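Local coordinates for ATP grasp ligase (PDB 5IG9), which probably uses ATP to activate carboxylates of a microviridin precursor peptide and join them to side-chain nucleophiles, as an ATP-grasp ligase, at residues Leu79-Gly84 / Gln88-Ser93; Ser100-Ile105 / Asp114-Val119; Lys42-Ser47 / Gly52-Asp57. All coordinates share one frame; numbering follows the deposited sequence.

Contact 1: Leu79-Gly84 / Gln88-Ser93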
loop_
_atom_site.group_PDB
_atom_site.type_symbol
_atom_site.label_atom_id
_atom_site.label_comp_id
_atom_site.label_asym_id
_atom_site.label_seq_id
_atom_site.Cartn_x
_atom_site.Cartn_y
_atom_site.Cartn_z
ATOM N N LEU A 79 -2.701 2.824 16.903
ATOM C CA LEU A 79 -2.874 4.233 17.244
ATOM C C LEU A 79 -2.803 4.451 18.748
ATOM O O LEU A 79 -2.215 5.435 19.215
ATOM C CB LEU A 79 -4.199 4.755 16.696
ATOM C CG LEU A 79 -4.297 4.941 15.182
ATOM C CD1 LEU A 79 -5.425 5.904 14.855
ATOM C CD2 LEU A 79 -2.978 5.433 14.606
ATOM N N LYS A 80 -3.377 3.536 19.527
ATOM C CA LYS A 80 -3.353 3.644 20.980
ATOM C C LYS A 80 -1.969 3.360 21.588
ATOM O O LYS A 80 -1.886 3.082 22.785
ATOM C CB LYS A 80 -4.403 2.714 21.595
ATOM C CG LYS A 80 -5.817 3.294 21.606
ATOM C CD LYS A 80 -6.767 2.412 22.386
ATOM C CE LYS A 80 -7.448 3.202 23.488
ATOM N NZ LYS A 80 -8.410 4.218 22.968
ATOM N N LEU A 81 -0.894 3.426 20.811
ATOM C CA LEU A 81 0.428 3.399 21.412
ATOM C C LEU A 81 0.630 4.665 22.241
ATOM O O LEU A 81 0.211 5.747 21.825
ATOM C CB LEU A 81 1.520 3.303 20.348
ATOM C CG LEU A 81 1.782 1.908 19.784
ATOM C CD1 LEU A 81 2.786 1.960 18.641
ATOM C CD2 LEU A 81 2.266 0.981 20.884
ATOM N N PRO A 82 1.256 4.563 23.415
ATOM C CA PRO A 82 1.367 5.734 24.292
ATOM C C PRO A 82 2.057 6.908 23.613
ATOM O O PRO A 82 3.002 6.740 22.838
ATOM C CB PRO A 82 2.189 5.209 25.473
ATOM C CG PRO A 82 1.911 3.760 25.504
ATOM C CD PRO A 82 1.791 3.350 24.058
ATOM N N ASP A 83 1.574 8.111 23.925
ATOM C CA ASP A 83 2.179 9.317 23.374
ATOM C C ASP A 83 3.572 9.551 23.947
ATOM O O ASP A 83 4.445 10.100 23.263
ATOM C CB ASP A 83 1.280 10.523 23.643
ATOM C CG ASP A 83 0.559 10.431 24.978
ATOM O OD1 ASP A 83 0.251 9.301 25.421
ATOM O OD2 ASP A 83 0.288 11.492 25.580
ATOM N N GLY A 84 3.804 9.135 25.192
ATOM C CA GLY A 84 5.071 9.390 25.841
ATOM C C GLY A 84 6.165 8.431 25.419
ATOM O O GLY A 84 7.219 8.341 26.062
ATOM N N GLN A 88 11.115 7.694 17.637
ATOM C CA GLN A 88 11.752 6.758 16.716
ATOM C C GLN A 88 11.219 5.344 16.914
ATOM O O GLN A 88 10.945 4.636 15.938
ATOM C CB GLN A 88 13.269 6.791 16.887
ATOM C CG GLN A 88 13.925 8.030 16.305
ATOM C CD GLN A 88 15.216 7.711 15.576
ATOM O OE1 GLN A 88 15.200 7.226 14.444
ATOM N NE2 GLN A 88 16.344 7.979 16.226
ATOM N N PHE A 89 11.061 4.917 18.168
ATOM C CA PHE A 89 10.507 3.594 18.430
ATOM C C PHE A 89 9.025 3.529 18.085
ATOM O O PHE A 89 8.534 2.475 17.663
ATOM C CB PHE A 89 10.720 3.204 19.894
ATOM C CG PHE A 89 12.155 2.923 20.254
ATOM C CD1 PHE A 89 13.125 2.775 19.274
ATOM C CD2 PHE A 89 12.528 2.794 21.581
ATOM C CE1 PHE A 89 14.444 2.512 19.619
ATOM C CE2 PHE A 89 13.840 2.529 21.929
ATOM C CZ PHE A 89 14.799 2.389 20.947
ATOM N N ARG A 90 8.301 4.636 18.255
ATOM C CA ARG A 90 6.868 4.636 17.984
ATOM C C ARG A 90 6.585 4.487 16.495
ATOM O O ARG A 90 5.695 3.726 16.101
ATOM C CB ARG A 90 6.229 5.918 18.520
ATOM C CG ARG A 90 4.733 5.806 18.753
ATOM C CD ARG A 90 4.067 7.174 18.762
ATOM N NE ARG A 90 2.739 7.128 19.369
ATOM C CZ ARG A 90 1.645 6.696 18.750
ATOM N NH1 ARG A 90 1.712 6.263 17.498
ATOM N NH2 ARG A 90 0.481 6.692 19.384
ATOM N N GLU A 91 7.320 5.213 15.652
ATOM C CA GLU A 91 7.108 5.098 14.213
ATOM C C GLU A 91 7.491 3.711 13.713
ATOM O O GLU A 91 6.820 3.151 12.837
ATOM C CB GLU A 91 7.899 6.179 13.473
ATOM C CG GLU A 91 7.447 7.603 13.768
ATOM C CD GLU A 91 5.955 7.804 13.566
ATOM O OE1 GLU A 91 5.199 7.709 14.556
ATOM O OE2 GLU A 91 5.536 8.048 12.414
ATOM N N ALA A 92 8.560 3.136 14.269
ATOM C CA ALA A 92 8.981 1.797 13.869
ATOM C C ALA A 92 7.995 0.740 14.352
ATOM O O ALA A 92 7.751 -0.254 13.658
ATOM C CB ALA A 92 10.382 1.508 14.403
ATOM N N SER A 93 7.426 0.934 15.543
ATOM C CA SER A 93 6.428 0.001 16.053
ATOM C C SER A 93 5.164 0.026 15.203
ATOM O O SER A 93 4.560 -1.023 14.952
ATOM C CB SER A 93 6.100 0.326 17.510
ATOM O OG SER A 93 5.095 -0.535 18.015
#

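Contact 2: Ser100-Ile105 / Asp114-Val119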
loop_
_atom_site.group_PDB
_atom_site.type_symbol
_atom_site.label_atom_id
_atom_site.label_comp_id
_atom_site.label_asym_id
_atom_site.label_seq_id
_atom_site.Cartn_x
_atom_site.Cartn_y
_atom_site.Cartn_z
ATOM N N SER A 100 2.369 -6.676 10.259
ATOM C CA SER A 100 1.930 -7.911 10.906
ATOM C C SER A 100 0.459 -8.192 10.626
ATOM O O SER A 100 0.095 -9.299 10.212
ATOM C CB SER A 100 2.165 -7.833 12.415
ATOM O OG SER A 100 3.508 -7.514 12.726
ATOM N N ILE A 101 -0.404 -7.205 10.871
ATOM C CA ILE A 101 -1.837 -7.425 10.713
ATOM C C ILE A 101 -2.206 -7.531 9.242
ATOM O O ILE A 101 -3.130 -8.268 8.880
ATOM C CB ILE A 101 -2.634 -6.313 11.417
ATOM C CG1 ILE A 101 -2.169 -6.168 12.866
ATOM C CG2 ILE A 101 -4.120 -6.629 11.385
ATOM C CD1 ILE A 101 -2.295 -7.445 13.679
ATOM N N ARG A 102 -1.504 -6.807 8.371
ATOM C CA ARG A 102 -1.724 -6.967 6.937
ATOM C C ARG A 102 -1.386 -8.379 6.484
ATOM O O ARG A 102 -2.095 -8.957 5.653
ATOM C CB ARG A 102 -0.893 -5.951 6.156
ATOM C CG ARG A 102 -1.469 -4.553 6.147
ATOM C CD ARG A 102 -0.536 -3.587 5.445
ATOM N NE ARG A 102 -0.318 -3.934 4.042
ATOM C CZ ARG A 102 -1.029 -3.445 3.032
ATOM N NH1 ARG A 102 -2.013 -2.589 3.266
ATOM N NH2 ARG A 102 -0.760 -3.814 1.787
ATOM N N GLY A 103 -0.301 -8.946 7.010
ATOM C CA GLY A 103 0.057 -10.308 6.652
ATOM C C GLY A 103 -0.952 -11.319 7.155
ATOM O O GLY A 103 -1.238 -12.316 6.485
ATOM N N MET A 104 -1.501 -11.083 8.350
ATOM C CA MET A 104 -2.561 -11.941 8.865
ATOM C C MET A 104 -3.768 -11.931 7.937
ATOM O O MET A 104 -4.285 -12.987 7.561
ATOM C CB MET A 104 -2.966 -11.490 10.266
ATOM C CG MET A 104 -4.159 -12.249 10.813
ATOM S SD MET A 104 -4.777 -11.582 12.366
ATOM C CE MET A 104 -5.854 -10.282 11.771
ATOM N N ILE A 105 -4.232 -10.737 7.561
ATOM C CA ILE A 105 -5.421 -10.630 6.718
ATOM C C ILE A 105 -5.167 -11.250 5.352
ATOM O O ILE A 105 -6.014 -11.975 4.815
ATOM C CB ILE A 105 -5.855 -9.159 6.595
ATOM C CG1 ILE A 105 -6.187 -8.597 7.974
ATOM C CG2 ILE A 105 -7.041 -9.026 5.649
ATOM C CD1 ILE A 105 -6.369 -7.103 7.988
ATOM N N ASP A 114 -13.006 -5.837 1.231
ATOM C CA ASP A 114 -12.484 -6.514 0.048
ATOM C C ASP A 114 -11.056 -6.987 0.305
ATOM O O ASP A 114 -10.451 -6.591 1.302
ATOM C CB ASP A 114 -12.528 -5.578 -1.162
ATOM C CG ASP A 114 -13.926 -5.414 -1.718
ATOM O OD1 ASP A 114 -14.453 -6.393 -2.286
ATOM O OD2 ASP A 114 -14.491 -4.306 -1.594
ATOM N N PRO A 115 -10.518 -7.843 -0.567
ATOM C CA PRO A 115 -9.120 -8.254 -0.409
ATOM C C PRO A 115 -8.173 -7.065 -0.420
ATOM O O PRO A 115 -8.405 -6.058 -1.091
ATOM C CB PRO A 115 -8.882 -9.166 -1.615
ATOM C CG PRO A 115 -10.219 -9.728 -1.911
ATOM C CD PRO A 115 -11.202 -8.633 -1.607
ATOM N N ILE A 116 -7.084 -7.200 0.338
ATOM C CA ILE A 116 -6.120 -6.110 0.452
ATOM C C ILE A 116 -5.511 -5.782 -0.904
ATOM O O ILE A 116 -5.339 -4.607 -1.254
ATOM C CB ILE A 116 -5.040 -6.460 1.491
ATOM C CG1 ILE A 116 -5.651 -6.508 2.889
ATOM C CG2 ILE A 116 -3.910 -5.455 1.442
ATOM C CD1 ILE A 116 -4.634 -6.692 3.986
ATOM N N ALA A 117 -5.180 -6.806 -1.693
ATOM C CA ALA A 117 -4.540 -6.553 -2.979
ATOM C C ALA A 117 -5.455 -5.776 -3.916
ATOM O O ALA A 117 -4.976 -5.004 -4.755
ATOM C CB ALA A 117 -4.103 -7.870 -3.621
ATOM N N LYS A 118 -6.770 -5.950 -3.775
ATOM C CA LYS A 118 -7.714 -5.204 -4.596
ATOM C C LYS A 118 -7.874 -3.772 -4.098
ATOM O O LYS A 118 -7.923 -2.837 -4.906
ATOM C CB LYS A 118 -9.063 -5.919 -4.615
ATOM C CG LYS A 118 -8.963 -7.388 -4.982
ATOM C CD LYS A 118 -8.212 -7.579 -6.293
ATOM C CE LYS A 118 -8.169 -9.045 -6.689
ATOM N NZ LYS A 118 -7.506 -9.270 -8.005
ATOM N N VAL A 119 -7.964 -3.584 -2.778
ATOM C CA VAL A 119 -8.078 -2.234 -2.232
ATOM C C VAL A 119 -6.814 -1.437 -2.519
ATOM O O VAL A 119 -6.878 -0.261 -2.897
ATOM C CB VAL A 119 -8.387 -2.293 -0.725
ATOM C CG1 VAL A 119 -8.414 -0.892 -0.125
ATOM C CG2 VAL A 119 -9.709 -3.000 -0.486
#

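Contact 3: Lys42-Ser47 / Gly52-Asp57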
loop_
_atom_site.group_PDB
_atom_site.type_symbol
_atom_site.label_atom_id
_atom_site.label_comp_id
_atom_site.label_asym_id
_atom_site.label_seq_id
_atom_site.Cartn_x
_atom_site.Cartn_y
_atom_site.Cartn_z
ATOM N N LYS A 42 -4.264 -9.237 22.051
ATOM C CA LYS A 42 -3.218 -10.220 21.799
ATOM C C LYS A 42 -3.481 -10.912 20.470
ATOM O O LYS A 42 -4.571 -11.452 20.251
ATOM C CB LYS A 42 -3.158 -11.260 22.920
ATOM C CG LYS A 42 -2.857 -10.699 24.293
ATOM C CD LYS A 42 -1.561 -9.907 24.296
ATOM C CE LYS A 42 -0.808 -10.094 25.603
ATOM N NZ LYS A 42 -1.719 -10.025 26.779
ATOM N N VAL A 43 -2.483 -10.904 19.594
ATOM C CA VAL A 43 -2.558 -11.573 18.303
ATOM C C VAL A 43 -1.390 -12.546 18.210
ATOM O O VAL A 43 -0.234 -12.160 18.420
ATOM C CB VAL A 43 -2.530 -10.570 17.134
ATOM C CG1 VAL A 43 -2.687 -11.293 15.803
ATOM C CG2 VAL A 43 -3.621 -9.523 17.300
ATOM N N ASP A 44 -1.695 -13.808 17.915
ATOM C CA ASP A 44 -0.683 -14.841 17.728
ATOM C C ASP A 44 -0.851 -15.429 16.335
ATOM O O ASP A 44 -1.918 -15.960 16.009
ATOM C CB ASP A 44 -0.798 -15.929 18.795
ATOM C CG ASP A 44 -0.557 -15.398 20.187
ATOM O OD1 ASP A 44 0.267 -14.471 20.333
ATOM O OD2 ASP A 44 -1.197 -15.901 21.136
ATOM N N LEU A 45 0.201 -15.333 15.523
ATOM C CA LEU A 45 0.173 -15.742 14.122
ATOM C C LEU A 45 1.224 -16.820 13.904
ATOM O O LEU A 45 2.425 -16.533 13.922
ATOM C CB LEU A 45 0.414 -14.546 13.206
ATOM C CG LEU A 45 -0.533 -13.376 13.452
ATOM C CD1 LEU A 45 -0.173 -12.203 12.559
ATOM C CD2 LEU A 45 -1.964 -13.816 13.231
ATOM N N TYR A 46 0.772 -18.049 13.689
ATOM C CA TYR A 46 1.651 -19.196 13.520
ATOM C C TYR A 46 1.753 -19.568 12.047
ATOM O O TYR A 46 0.750 -19.595 11.332
ATOM C CB TYR A 46 1.140 -20.392 14.326
ATOM C CG TYR A 46 1.201 -20.199 15.824
ATOM C CD1 TYR A 46 0.160 -19.588 16.513
ATOM C CD2 TYR A 46 2.300 -20.635 16.549
ATOM C CE1 TYR A 46 0.217 -19.416 17.886
ATOM C CE2 TYR A 46 2.365 -20.469 17.917
ATOM C CZ TYR A 46 1.324 -19.860 18.582
ATOM O OH TYR A 46 1.400 -19.698 19.946
ATOM N N SER A 47 2.967 -19.857 11.599
ATOM C CA SER A 47 3.241 -20.249 10.224
ATOM C C SER A 47 3.899 -21.619 10.223
ATOM O O SER A 47 4.932 -21.817 10.868
ATOM C CB SER A 47 4.125 -19.215 9.522
ATOM O OG SER A 47 3.360 -18.125 9.039
ATOM N N GLY A 52 -2.890 -23.011 16.155
ATOM C CA GLY A 52 -3.756 -22.153 15.364
ATOM C C GLY A 52 -3.586 -20.689 15.745
ATOM O O GLY A 52 -3.480 -20.335 16.913
ATOM N N GLY A 53 -3.553 -19.836 14.726
ATOM C CA GLY A 53 -3.552 -18.404 14.960
ATOM C C GLY A 53 -4.780 -17.987 15.745
ATOM O O GLY A 53 -5.875 -18.539 15.585
ATOM N N ILE A 54 -4.601 -17.000 16.613
ATOM C CA ILE A 54 -5.621 -16.675 17.602
ATOM C C ILE A 54 -5.512 -15.200 17.961
ATOM O O ILE A 54 -4.414 -14.669 18.169
ATOM C CB ILE A 54 -5.482 -17.583 18.844
ATOM C CG1 ILE A 54 -6.544 -17.260 19.884
ATOM C CG2 ILE A 54 -4.083 -17.490 19.434
ATOM C CD1 ILE A 54 -6.590 -18.268 20.988
ATOM N N ILE A 55 -6.665 -14.544 18.029
ATOM C CA ILE A 55 -6.780 -13.158 18.464
ATOM C C ILE A 55 -7.519 -13.153 19.792
ATOM O O ILE A 55 -8.627 -13.696 19.891
ATOM C CB ILE A 55 -7.526 -12.298 17.431
ATOM C CG1 ILE A 55 -6.958 -12.530 16.032
ATOM C CG2 ILE A 55 -7.459 -10.831 17.812
ATOM C CD1 ILE A 55 -7.675 -11.759 14.958
ATOM N N THR A 56 -6.913 -12.547 20.809
ATOM C CA THR A 56 -7.487 -12.505 22.147
ATOM C C THR A 56 -7.759 -11.062 22.543
ATOM O O THR A 56 -6.844 -10.232 22.526
ATOM C CB THR A 56 -6.555 -13.162 23.169
ATOM O OG1 THR A 56 -6.279 -14.516 22.781
ATOM C CG2 THR A 56 -7.190 -13.153 24.548
ATOM N N ASP A 57 -9.010 -10.768 22.903
ATOM C CA ASP A 57 -9.421 -9.451 23.397
ATOM C C ASP A 57 -10.184 -9.655 24.703
ATOM O O ASP A 57 -11.404 -9.851 24.687
ATOM C CB ASP A 57 -10.278 -8.717 22.365
ATOM C CG ASP A 57 -10.492 -7.247 22.705
ATOM O OD1 ASP A 57 -10.159 -6.831 23.836
ATOM O OD2 ASP A 57 -11.001 -6.508 21.838
#

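Contact 1: Leu79-Gly84 / Gln88-Ser93
R90, on the first turns of helix 87-107, reaches back to the loop that leads into this helix and meets the backbone of L79 and L81, an arginine bound to two main-chain carbonyls in the pre-ATP-grasp domain. The polar part rests on NH2. R90 NH2 donates to L79 O at 3.0 Å, with the acceptor near the guanidinium plane and the donor nitrogen lying 33° off the carbonyl plane. A second, weak bond from the same nitrogen goes to L81 O, bent to 121°. Arginine suits the place because its side chain, with CG anti to the backbone N (chi1 -159°) and extended as far as NE, is long enough to span the gap and ends in several N-H groups able to meet the L79 and L81 carbonyls. P82 O lies 3.5 Å from R90 NE, without a bond.

The apolar part belongs to L81, whose CB sits 3.6 Å above the guanidinium plane, over its centre. L81 also turns a methyl to S93, a small residue whose OG is hydrogen-bonded to F201 O of the second subunit. There the loop closes on the helix, with L81 CD1 3.5 Å from S93 OG.

Contact 2: Ser100-Ile105 / Asp114-Val119
I105 and I116, their CA atoms 7.8 Å apart, mark where helix 87-107, near its C-terminal end, faces the first turn of helix 116-122, which starts just after P115 at the N-cap position. In this Rossmann-like domain helix 87-107 is the crossover between parallel strands 69-72 and 111-113, and the second helix follows that last strand.

I116 carries its side of the contact with two branches. I116 CD1 approaches I105 CG2 to 3.7 Å, the two side chains crossing at about a right angle. I105 CG2 is anti to the backbone N, with CG1 beside that nitrogen (chi1 -60°), and CG2 is the branch that meets the other helix. The other branch, I116 CG2, lies over one face of the R102 guanidinium, 3.6 Å from R102 NH2. R102 arrives there by a bend at chi3 (62°). A branched isoleucine fits because it can serve an aliphatic neighbour and a flat cationic one at once. An alanine at I116 is likely to leave the I105 methyl without its mate and, with no methyl over the guanidinium, R102 held mainly by D120 and its other neighbours.

Y72 of strand 69-72 touches all three side chains, and H124 of the second subunit also packs on R102. The arginine is buried, and its charge is answered outside the two segments by a salt bridge from R102 NH2 to D120 OD2. Helix 116-122 thus probably holds R102 in two ways, D120 taking the charge while the I116 methyl shields a flat face that makes few hydrogen bonds.

Contact 3: Lys42-Ser47 / Gly52-Asp57
The ring of Y46 and the carboxylate of D44 are the flat side-chain groups that touch across this beta hairpin. Y46 CD1 lies 3.7 Å from G52 O, which with G53 N meets the ring obliquely. The D44 carboxylate lies alongside I54, with OD2 3.7 Å from I54 CG2; OD1 is hydrogen-bonded to S145 OG and OD2 to N147 ND2, both of the second subunit.

The strands run antiparallel at 173°, their axes 4.7 Å apart. K42 with T56 and D44 with I54 are hydrogen-bonded pairs, each closed by two N-H...O bonds. T56 N to K42 O is the straightest, at 175°. V43 with I55, between them, is a non-hydrogen-bonded pair, and V43 N turns outward to N146 OD1 of the second subunit. A CA-H...O contact from I55 CA to K42 O, 3.3 Å, adds to the ladder, and G53, where a CB would lie close to D44 O, makes another to that oxygen.

K42, D44, I54 and T56 stand on one face, where, with CG1 of the beta-branched I54 anti to the backbone N (chi1 180°), I54 CG2 falls between the backbone N and the carbonyl carbon, 3.7 Å from D44 CB. On the other face V43 CG2 meets I55 CG2 at 4.1 Å, the pair side by side and suited to a core.

That apolar face packs on M104 of helix 87-107 and on F32 of strand 29-33. Strand 60-63 continues the sheet beyond 54-57, while beyond 42-47 residues D44 to S47 form an antiparallel ladder with the second subunit.

In the fold
Along the chain the order is contact 3, contact 1, contact 2, in series and all inside the pre-ATP-grasp domain. Contacts 1 and 2 share helix 87-107, one near its start and the other toward its end, with centres about 22 Å apart. Contact 3 lies about 22 Å from contact 1 and about 16 Å from contact 2, centre to centre, and touches the latter: M104 CG and L45 CD2 approach to 3.6 Å, tying the hairpin sheet to the helix. The same helix thus links the loop 79-84, the hairpin and helix 116-122. Each contact also meets the second subunit, consistent with this domain taking part in the contact between the two subunits.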